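PDB 4ZL8: Thiol:disulfide interchange protein DsbA from Pseudomonas aeruginosa, which probably introduces disulfide bonds into other periplasmic proteins, transferring its own disulfide to them, as a thioredoxin-fold oxidoreductase. Local coordinates for residues G68-W71 with N72-G75; L79-S83 with M84-H88; L176-A179 with D180-E184. The protein carries 1 engineered substitution. All coordinates share one frame; numbering follows the deposited sequence. Where two conformers were deposited one is given.

Contact 1: G68-W71 with N72-G75; sequences GGIW and NVHG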
loop_
_atom_site.group_PDB
_atom_site.type_symbol
_atom_site.label_atom_id
_atom_site.label_comp_id
_atom_site.label_asym_id
_atom_site.label_seq_id
_atom_site.Cartn_x
_atom_site.Cartn_y
_atom_site.Cartn_z
ATOM N N GLY A 68 -3.820 -2.003 -14.146
ATOM C CA GLY A 68 -4.060 -1.431 -15.456
ATOM C C GLY A 68 -4.514 0.018 -15.473
ATOM O O GLY A 68 -5.087 0.533 -14.523
ATOM N N GLY A 69 -4.268 0.679 -16.597
ATOM C CA GLY A 69 -4.783 2.022 -16.827
ATOM C C GLY A 69 -4.399 3.010 -15.754
ATOM O O GLY A 69 -3.242 3.100 -15.354
ATOM N N ILE A 70 -5.376 3.748 -15.250
ATOM C CA ILE A 70 -5.126 4.773 -14.277
ATOM C C ILE A 70 -4.552 4.202 -12.969
ATOM O O ILE A 70 -3.865 4.908 -12.226
ATOM C CB ILE A 70 -6.420 5.596 -14.010
ATOM C CG1 ILE A 70 -6.109 6.841 -13.189
ATOM C CG2 ILE A 70 -7.477 4.758 -13.317
ATOM C CD1 ILE A 70 -5.242 7.829 -13.912
ATOM N N TRP A 71 -4.846 2.934 -12.676
ATOM C CA TRP A 71 -4.249 2.338 -11.468
ATOM C C TRP A 71 -2.735 2.296 -11.625
ATOM O O TRP A 71 -2.001 2.508 -10.667
ATOM C CB TRP A 71 -4.760 0.929 -11.219
ATOM C CG TRP A 71 -6.189 0.776 -10.864
ATOM C CD1 TRP A 71 -7.268 1.360 -11.475
ATOM C CD2 TRP A 71 -6.736 -0.121 -9.886
ATOM N NE1 TRP A 71 -8.437 0.903 -10.914
ATOM C CE2 TRP A 71 -8.129 0.003 -9.925
ATOM C CE3 TRP A 71 -6.163 -0.993 -8.946
ATOM C CZ2 TRP A 71 -8.963 -0.734 -9.102
ATOM C CZ3 TRP A 71 -6.986 -1.706 -8.124
ATOM C CH2 TRP A 71 -8.373 -1.586 -8.206
ATOM N N ASN A 72 -2.253 2.022 -12.831
ATOM C CA ASN A 72 -0.818 1.947 -13.057
ATOM C C ASN A 72 -0.180 3.320 -12.969
ATOM O O ASN A 72 0.874 3.490 -12.367
ATOM C CB ASN A 72 -0.510 1.298 -14.403
ATOM C CG ASN A 72 -0.778 -0.186 -14.403
ATOM O OD1 ASN A 72 -1.403 -0.723 -13.495
ATOM N ND2 ASN A 72 -0.325 -0.866 -15.450
ATOM N N VAL A 73 -0.836 4.317 -13.541
ATOM C CA VAL A 73 -0.372 5.694 -13.502
ATOM C C VAL A 73 -0.287 6.206 -12.047
ATOM O O VAL A 73 0.727 6.766 -11.593
ATOM C CB VAL A 73 -1.319 6.569 -14.345
ATOM C CG1 VAL A 73 -1.023 8.031 -14.170
ATOM C CG2 VAL A 73 -1.232 6.162 -15.812
ATOM N N HIS A 74 -1.356 5.977 -11.293
ATOM C CA HIS A 74 -1.368 6.414 -9.915
ATOM C C HIS A 74 -0.377 5.621 -9.083
ATOM O O HIS A 74 0.228 6.170 -8.135
ATOM C CB HIS A 74 -2.777 6.333 -9.311
ATOM C CG HIS A 74 -3.675 7.437 -9.747
ATOM N ND1 HIS A 74 -5.037 7.394 -9.561
ATOM C CD2 HIS A 74 -3.413 8.609 -10.375
ATOM C CE1 HIS A 74 -5.577 8.504 -10.028
ATOM N NE2 HIS A 74 -4.616 9.256 -10.538
ATOM N N GLY A 75 -0.208 4.340 -9.405
ATOM C CA GLY A 75 0.785 3.533 -8.725
ATOM C C GLY A 75 2.201 3.986 -9.026
ATOM O O GLY A 75 3.077 3.967 -8.151
#
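The chain turns at Gly68 and Gly69, both at positive phi, and enters a helix with Gly69 as N-cap: the Gly69 carbonyl O accepts Val73 N at 3.2 Å and, through a weak bond, Asn72 N. Asn72 ties the loop back onto the first turn, its OD1 taking Gly68 N at 2.8 Å, with the donor 51° out of the amide plane rather than on a lone pair. One turn apart on the helix, Ile70 reaches over His74. With CG1 anti to the backbone N (chi1 -169°), the chain runs along the helix, and CG1 makes a CH-pi contact over one face of the imidazole, offset toward the rim, 3.8 Å from the centroid of the His74 ring and 19° off its normal. Beyond it Ile70 CD1 lies 3.7 Å from His74 NE2 and 4.1 Å from Val73 CB. The imidazole is fixed at both nitrogens: ND1 is hydrogen-bonded to Trp34 NE1 and NE2 to Lys104 O. Trp71 leaves the helix on another side, near the predicted redox-active pair Cys37 and Cys40 without touching it; it stacks on Trp34, in the loop joining strand 27-33 to helix 38-52, and also meets Phe67 and Val153, which precedes strand 155-158.

Contact 2: L79-S83 with M84-H88; sequences LTLIS and MGVEH. Engineered in segment 79-83: Ile82 (natural residue Glu).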
loop_
_atom_site.group_PDB
_atom_site.type_symbol
_atom_site.label_atom_id
_atom_site.label_comp_id
_atom_site.label_asym_id
_atom_site.label_seq_id
_atom_site.Cartn_x
_atom_site.Cartn_y
_atom_site.Cartn_z
ATOM N N LEU A 79 5.094 5.217 -6.368
ATOM C CA LEU A 79 6.453 4.697 -6.307
ATOM C C LEU A 79 7.500 5.781 -6.541
ATOM O O LEU A 79 8.568 5.751 -5.951
ATOM C CB LEU A 79 6.650 3.543 -7.292
ATOM C CG LEU A 79 5.841 2.306 -6.973
ATOM C CD1 LEU A 79 5.873 1.312 -8.132
ATOM C CD2 LEU A 79 6.311 1.636 -5.705
ATOM N N THR A 80 7.162 6.762 -7.370
ATOM C CA THR A 80 8.034 7.905 -7.613
ATOM C C THR A 80 8.210 8.703 -6.325
ATOM O O THR A 80 9.328 9.078 -5.957
ATOM C CB THR A 80 7.492 8.796 -8.745
ATOM O OG1 THR A 80 7.517 8.045 -9.968
ATOM C CG2 THR A 80 8.336 10.029 -8.927
ATOM N N LEU A 81 7.104 8.951 -5.633
ATOM C CA LEU A 81 7.152 9.707 -4.390
ATOM C C LEU A 81 7.928 8.958 -3.307
ATOM O O LEU A 81 8.679 9.561 -2.540
ATOM C CB LEU A 81 5.735 10.032 -3.917
ATOM C CG LEU A 81 4.921 10.938 -4.828
ATOM C CD1 LEU A 81 3.473 10.969 -4.400
ATOM C CD2 LEU A 81 5.516 12.314 -4.874
ATOM N N ILE A 82 7.736 7.642 -3.223
ATOM C CA ILE A 82 8.563 6.823 -2.331
ATOM C C ILE A 82 10.056 6.966 -2.642
ATOM O O ILE A 82 10.869 7.200 -1.749
ATOM C CB ILE A 82 8.157 5.334 -2.410
ATOM C CG1 ILE A 82 6.782 5.117 -1.787
ATOM C CG2 ILE A 82 9.191 4.458 -1.727
ATOM C CD1 ILE A 82 6.729 5.314 -0.303
ATOM N N SER A 83 10.426 6.871 -3.914
ATOM C CA SER A 83 11.825 6.995 -4.305
ATOM C C SER A 83 12.391 8.349 -3.905
ATOM O O SER A 83 13.553 8.460 -3.462
ATOM C CB SER A 83 11.941 6.826 -5.824
ATOM O OG SER A 83 13.237 7.145 -6.306
ATOM N N MET A 84 11.584 9.386 -4.051
ATOM C CA MET A 84 12.003 10.738 -3.692
ATOM C C MET A 84 12.032 10.984 -2.186
ATOM O O MET A 84 12.547 12.008 -1.747
ATOM C CB MET A 84 11.085 11.768 -4.325
ATOM C CG MET A 84 11.238 11.876 -5.813
ATOM S SD MET A 84 10.142 13.091 -6.545
ATOM C CE MET A 84 10.916 14.625 -6.036
ATOM N N GLY A 85 11.471 10.060 -1.410
ATOM C CA GLY A 85 11.466 10.170 0.038
ATOM C C GLY A 85 10.401 11.113 0.571
ATOM O O GLY A 85 10.519 11.559 1.712
ATOM N N VAL A 86 9.377 11.402 -0.233
ATOM C CA VAL A 86 8.372 12.402 0.128
ATOM C C VAL A 86 6.937 11.871 0.189
ATOM O O VAL A 86 6.016 12.647 0.447
ATOM C CB VAL A 86 8.386 13.596 -0.851
ATOM C CG1 VAL A 86 9.762 14.235 -0.873
ATOM C CG2 VAL A 86 7.957 13.159 -2.237
ATOM N N GLU A 87 6.714 10.581 -0.037
ATOM C CA GLU A 87 5.329 10.111 -0.106
ATOM C C GLU A 87 4.601 10.364 1.191
ATOM O O GLU A 87 3.447 10.787 1.161
ATOM C CB GLU A 87 5.228 8.633 -0.495
ATOM C CG GLU A 87 3.878 8.236 -1.106
ATOM C CD GLU A 87 2.805 7.930 -0.081
ATOM O OE1 GLU A 87 3.128 7.591 1.069
ATOM O OE2 GLU A 87 1.608 8.013 -0.475
ATOM N N HIS A 88 5.247 10.100 2.321
ATOM C CA HIS A 88 4.586 10.236 3.609
ATOM C C HIS A 88 4.111 11.663 3.795
ATOM O O HIS A 88 3.025 11.886 4.333
ATOM C CB HIS A 88 5.523 9.844 4.747
ATOM C CG HIS A 88 4.949 10.060 6.111
ATOM N ND1 HIS A 88 4.233 9.093 6.782
ATOM C CD2 HIS A 88 5.013 11.126 6.942
ATOM C CE1 HIS A 88 3.869 9.560 7.963
ATOM N NE2 HIS A 88 4.337 10.788 8.089
#
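The Ile82 peptide carbonyl and the Glu87 carboxylate are the flat groups here: Gly85 N sits above the carbonyl plane, 66° out of it, at 2.9 Å from Ile82 O, while the carboxylate is turned away from Leu81 and Ile82, its OE2 being hydrogen-bonded to His91 ND1 and Tyr35 OH. This is a Schellman motif closing helix 70-84. Gly85 takes positive phi, and Val86 N returns to Leu81 O at 3.0 Å, the 6→1 bond of the motif, Gly85 N to Ile82 O being the 5→2 bond. Glu87 N adds a weak bond to the same Leu81 O, and Val86 then serves as N-cap of helix 87-99. Under the turn the side chains close up: Leu81 CD2 meets Val86 CG2 at 3.7 Å, the two side chains crossing at about a right angle, and Leu81 CB lies 3.7 Å from Glu87 CB. Ile82, an engineered residue replacing glutamate, starts away from the following segment but bends back at chi2 (-68°) to bring CD1 to 3.6 Å from Glu87 CB, the two side chains crossing at a slant. Met84 N completes the helical bonding to Thr80 O at 3.0 Å, and Met84 CG rests 3.4 Å from that same Thr80 O.

Contact 3: L176-A179 with D180-E184; sequences LKLA and DYLIE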
loop_
_atom_site.group_PDB
_atom_site.type_symbol
_atom_site.label_atom_id
_atom_site.label_comp_id
_atom_site.label_asym_id
_atom_site.label_seq_id
_atom_site.Cartn_x
_atom_site.Cartn_y
_atom_site.Cartn_z
ATOM N N LEU A 176 -7.875 -4.264 11.515
ATOM C CA LEU A 176 -6.666 -3.955 12.278
ATOM C C LEU A 176 -6.490 -4.910 13.448
ATOM O O LEU A 176 -5.357 -5.284 13.773
ATOM C CB LEU A 176 -6.752 -2.544 12.842
ATOM C CG LEU A 176 -7.051 -1.354 11.940
ATOM C CD1 LEU A 176 -7.014 -0.072 12.783
ATOM C CD2 LEU A 176 -6.081 -1.295 10.810
ATOM N N LYS A 177 -7.573 -5.308 14.103
ATOM C CA LYS A 177 -7.450 -6.306 15.165
ATOM C C LYS A 177 -6.924 -7.612 14.617
ATOM O O LYS A 177 -6.113 -8.286 15.260
ATOM C CB LYS A 177 -8.793 -6.551 15.847
ATOM C CG LYS A 177 -9.317 -5.409 16.637
ATOM C CD LYS A 177 -10.645 -5.789 17.311
ATOM C CE LYS A 177 -11.221 -4.627 18.075
ATOM N NZ LYS A 177 -12.560 -4.976 18.604
ATOM N N LEU A 178 -7.391 -8.009 13.441
ATOM C CA LEU A 178 -6.913 -9.227 12.814
ATOM C C LEU A 178 -5.445 -9.083 12.440
ATOM O O LEU A 178 -4.639 -9.999 12.682
ATOM C CB LEU A 178 -7.811 -9.557 11.617
ATOM C CG LEU A 178 -7.345 -10.716 10.743
ATOM C CD1 LEU A 178 -7.162 -12.018 11.507
ATOM C CD2 LEU A 178 -8.345 -10.913 9.613
ATOM N N ALA A 179 -5.056 -7.935 11.900
ATOM C CA ALA A 179 -3.639 -7.693 11.625
ATOM C C ALA A 179 -2.816 -7.839 12.905
ATOM O O ALA A 179 -1.764 -8.480 12.884
ATOM C CB ALA A 179 -3.417 -6.319 11.017
ATOM N N ASP A 180 -3.278 -7.237 13.990
ATOM C CA ASP A 180 -2.554 -7.322 15.251
ATOM C C ASP A 180 -2.381 -8.783 15.669
ATOM O O ASP A 180 -1.309 -9.177 16.130
ATOM C CB ASP A 180 -3.330 -6.590 16.349
ATOM C CG ASP A 180 -3.244 -5.074 16.239
ATOM O OD1 ASP A 180 -2.342 -4.566 15.554
ATOM O OD2 ASP A 180 -4.095 -4.400 16.877
ATOM N N TYR A 181 -3.453 -9.560 15.595
ATOM C CA TYR A 181 -3.438 -10.981 15.936
ATOM C C TYR A 181 -2.391 -11.735 15.118
ATOM O O TYR A 181 -1.609 -12.525 15.654
ATOM C CB TYR A 181 -4.835 -11.542 15.697
ATOM C CG TYR A 181 -5.007 -13.027 15.809
ATOM C CD1 TYR A 181 -5.405 -13.615 17.006
ATOM C CD2 TYR A 181 -4.833 -13.838 14.698
ATOM C CE1 TYR A 181 -5.612 -14.976 17.088
ATOM C CE2 TYR A 181 -5.035 -15.189 14.765
ATOM C CZ TYR A 181 -5.425 -15.759 15.951
ATOM O OH TYR A 181 -5.645 -17.119 16.004
ATOM N N LEU A 182 -2.360 -11.475 13.815
ATOM C CA LEU A 182 -1.435 -12.170 12.930
ATOM C C LEU A 182 0.006 -11.719 13.150
ATOM O O LEU A 182 0.952 -12.510 13.042
ATOM C CB LEU A 182 -1.876 -12.015 11.471
ATOM C CG LEU A 182 -3.206 -12.717 11.210
ATOM C CD1 LEU A 182 -3.727 -12.263 9.828
ATOM C CD2 LEU A 182 -3.127 -14.220 11.292
ATOM N N ILE A 183 0.188 -10.455 13.493
ATOM C CA ILE A 183 1.503 -9.972 13.891
ATOM C C ILE A 183 1.988 -10.727 15.130
ATOM O O ILE A 183 3.137 -11.199 15.161
ATOM C CB ILE A 183 1.511 -8.451 14.149
ATOM C CG1 ILE A 183 1.327 -7.672 12.833
ATOM C CG2 ILE A 183 2.794 -8.027 14.831
ATOM C CD1 ILE A 183 0.922 -6.253 13.046
ATOM N N GLU A 184 1.143 -10.886 16.144
ATOM C CA GLU A 184 1.531 -11.662 17.318
ATOM C C GLU A 184 1.851 -13.117 16.966
ATOM O O GLU A 184 2.773 -13.703 17.513
ATOM C CB GLU A 184 0.444 -11.610 18.396
ATOM C CG GLU A 184 0.223 -10.222 19.010
ATOM C CD GLU A 184 1.347 -9.716 19.873
ATOM O OE1 GLU A 184 2.303 -10.457 20.201
ATOM O OE2 GLU A 184 1.279 -8.525 20.232
#
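The C-terminal helix 172-188 of the thioredoxin fold supplies this contact, two successive turns of regular alpha-helix. Four successive backbone bonds run from residue i+4 to residue i: Asp180 N to Leu176 O at 2.9 Å, Tyr181 N to Lys177 O, Leu182 N to Leu178 O, and Ile183 N to Ala179 O at 2.8 Å. On one face Leu178 and Leu182 pack through their methyl tips, CD1 to CD1 at 3.8 Å, the two side chains crossing at a slant. Leu178 gets there because its CG is anti to the backbone N (chi1 173°), which swings the branch forward along the helix; Leu182 has its own CG beside the backbone N (chi1 -66°), folding it back to meet the branch. The same Leu178 CD1 passes 4.3 Å from Tyr181 CD2, and the Leu178 carbonyl O lies at the edge of the Tyr181 ring, near its plane. Ile183 folds back too, CG1 coming within 3.2 Å of Ala179 O. Asp180 lays its carboxyl carbon CG 3.3 Å from Leu176 O, and its OD1 is hydrogen-bonded to Trp50 NE1, which ties this turn to helix 38-52. Leu176 and Ala179 also lie on Trp50. Around the helix, Leu178, Ala179 and Leu182 rest on Phe164 of strand 162-165, Ile183 reaches Ile27 and Val29 of strand 27-33, and Tyr6 from the N-terminal region meets the Tyr181 ring edge-to-face, so the helix packs on the sheet beside helix 38-52.

How the contacts relate
Contacts 1 and 2 mark the beginning and the end of one helix, 70-84, with centres about 16 Å apart. Contact 3 belongs to the C-terminal helix on the opposite side of the chain's centre, about 30 Å from contact 1 and 27 Å from contact 2 between centres; its nearest atoms stay about 15 Å from contact 2. Contacts 1 and 2 touch Trp34 and Tyr35, just before the predicted redox-active Cys37 and Cys40; contact 3 meets helix 38-52 near its other end, at Trp50. Contact 1 includes Trp71, whose side chain lies near the cysteine pair without touching it and about 4 Å from a bound glycerol, probably from the crystallisation liquor.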